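Local coordinates for protein 6-phosphogluconolactonase (Thermotoga maritima, PDB 1PBT) that hydrolyses 6-phosphogluconolactone to 6-phosphogluconate, the second step of the oxidative stage of the pentose phosphate pathway, at residues A[105-109]-A[110-114]. Numbering follows the deposited sequence.
Sequences NINEV and LFSRA
I106 O accepts hydrogen bonds from two successive amides, L110 N at 2.8 Å and F111 N at 3.3 Å, which reach it from opposite faces of its carbonyl plane. The bond from F111 spans five residues and so marks a wider, pi-type turn where helix 102-111 ends. The next carbonyl repeats that spacing: S112 N, lying in the carbonyl plane on a lone pair, donates to N107 O over 2.9 Å. A second grip on the same oxygen comes from above the plane, S112 OG to N107 O at 2.6 Å; with chi1 at 67°, OG sits between the backbone N and the carbonyl carbon and curls back to the helix end. R113 then folds over this last turn. Its chain bends at chi3, and NH1, with the acceptor close to the guanidinium plane, donates a hydrogen bond to V109 O at 2.8 Å; NH1 also donates to the backbone O of E72, while NH2 forms a salt bridge with E76. The helix is the crossover of a beta-alpha-beta unit between parallel strands 84-92 and 121-122, and its inner side carries I106 and F111 onto L88. Between these two, I106 CG2 lies over one face of the phenyl ring in a CH-pi contact, 3.9 Å from the centroid and 22° off the normal. N107 OD1 comes against the root of the same side chain, 3.1 Å from F111 CB. Cutting F111 back to an alanine would probably leave I106 CG2 without the ring face it lies on and open a gap beside F86 and L88.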
loop_
_atom_site.group_PDB
_atom_site.type_symbol
_atom_site.label_atom_id
_atom_site.label_comp_id
_atom_site.label_asym_id
_atom_site.label_seq_id
_atom_site.Cartn_x
_atom_site.Cartn_y
_atom_site.Cartn_z
ATOM N N ASN A 105 8.597 -6.557 8.243
ATOM C CA ASN A 105 7.854 -5.651 9.109
ATOM C C ASN A 105 6.352 -5.862 9.127
ATOM O O ASN A 105 5.739 -5.851 10.195
ATOM C CB ASN A 105 8.192 -4.209 8.744
ATOM C CG ASN A 105 9.579 -3.819 9.200
ATOM O OD1 ASN A 105 9.833 -3.694 10.395
ATOM N ND2 ASN A 105 10.493 -3.647 8.254
ATOM N N ILE A 106 5.750 -6.054 7.962
ATOM C CA ILE A 106 4.318 -6.289 7.920
ATOM C C ILE A 106 3.999 -7.693 8.461
ATOM O O ILE A 106 2.950 -7.913 9.080
ATOM C CB ILE A 106 3.760 -6.099 6.483
ATOM C CG1 ILE A 106 4.012 -4.656 6.023
ATOM C CG2 ILE A 106 2.274 -6.384 6.462
ATOM C CD1 ILE A 106 3.664 -4.375 4.573
ATOM N N ASN A 107 4.903 -8.646 8.238
ATOM C CA ASN A 107 4.693 -9.995 8.761
ATOM C C ASN A 107 4.692 -9.940 10.289
ATOM O O ASN A 107 3.917 -10.640 10.956
ATOM C CB ASN A 107 5.801 -10.943 8.277
ATOM C CG ASN A 107 5.607 -12.370 8.767
ATOM O OD1 ASN A 107 4.528 -12.951 8.636
ATOM N ND2 ASN A 107 6.661 -12.945 9.324
ATOM N N GLU A 108 5.558 -9.103 10.843
ATOM C CA GLU A 108 5.640 -8.980 12.290
ATOM C C GLU A 108 4.370 -8.433 12.924
ATOM O O GLU A 108 3.962 -8.907 13.976
ATOM C CB GLU A 108 6.820 -8.092 12.698
ATOM C CG GLU A 108 8.173 -8.640 12.303
ATOM C CD GLU A 108 9.328 -7.843 12.892
ATOM O OE1 GLU A 108 9.140 -6.641 13.195
ATOM O OE2 GLU A 108 10.431 -8.419 13.033
ATOM N N VAL A 109 3.745 -7.439 12.298
ATOM C CA VAL A 109 2.532 -6.860 12.880
ATOM C C VAL A 109 1.221 -7.441 12.373
ATOM O O VAL A 109 0.195 -7.283 13.021
ATOM C CB VAL A 109 2.459 -5.328 12.661
ATOM C CG1 VAL A 109 3.577 -4.641 13.406
ATOM C CG2 VAL A 109 2.524 -5.004 11.176
ATOM N N LEU A 110 1.251 -8.130 11.236
ATOM C CA LEU A 110 0.025 -8.651 10.655
ATOM C C LEU A 110 0.004 -10.101 10.179
ATOM O O LEU A 110 -0.767 -10.911 10.693
ATOM C CB LEU A 110 -0.390 -7.750 9.478
ATOM C CG LEU A 110 -1.652 -8.128 8.702
ATOM C CD1 LEU A 110 -2.871 -8.030 9.603
ATOM C CD2 LEU A 110 -1.798 -7.197 7.492
ATOM N N PHE A 111 0.840 -10.430 9.192
ATOM C CA PHE A 111 0.826 -11.772 8.633
ATOM C C PHE A 111 1.098 -12.905 9.618
ATOM O O PHE A 111 0.581 -14.001 9.439
ATOM C CB PHE A 111 1.808 -11.900 7.465
ATOM C CG PHE A 111 1.623 -10.880 6.373
ATOM C CD1 PHE A 111 0.362 -10.431 6.012
ATOM C CD2 PHE A 111 2.722 -10.422 5.652
ATOM C CE1 PHE A 111 0.204 -9.553 4.959
ATOM C CE2 PHE A 111 2.568 -9.545 4.596
ATOM C CZ PHE A 111 1.305 -9.109 4.248
ATOM N N SER A 112 1.916 -12.656 10.634
ATOM C CA SER A 112 2.218 -13.703 11.610
ATOM C C SER A 112 1.376 -13.562 12.879
ATOM O O SER A 112 1.479 -14.394 13.791
ATOM C CB SER A 112 3.713 -13.689 11.972
ATOM O OG SER A 112 4.080 -12.516 12.688
ATOM N N ARG A 113 0.556 -12.514 12.939
ATOM C CA ARG A 113 -0.302 -12.293 14.096
ATOM C C ARG A 113 -1.737 -12.703 13.763
ATOM O O ARG A 113 -2.362 -13.450 14.517
ATOM C CB ARG A 113 -0.206 -10.834 14.559
ATOM C CG ARG A 113 1.145 -10.527 15.224
ATOM C CD ARG A 113 1.213 -9.135 15.842
ATOM N NE ARG A 113 0.143 -8.919 16.815
ATOM C CZ ARG A 113 -0.871 -8.078 16.636
ATOM N NH1 ARG A 113 -0.955 -7.365 15.523
ATOM N NH2 ARG A 113 -1.808 -7.954 17.567
ATOM N N ALA A 114 -2.254 -12.247 12.626
ATOM C CA ALA A 114 -3.601 -12.633 12.203
ATOM C C ALA A 114 -3.450 -13.991 11.520
ATOM O O ALA A 114 -2.467 -14.214 10.826
ATOM C CB ALA A 114 -4.164 -11.606 11.216
#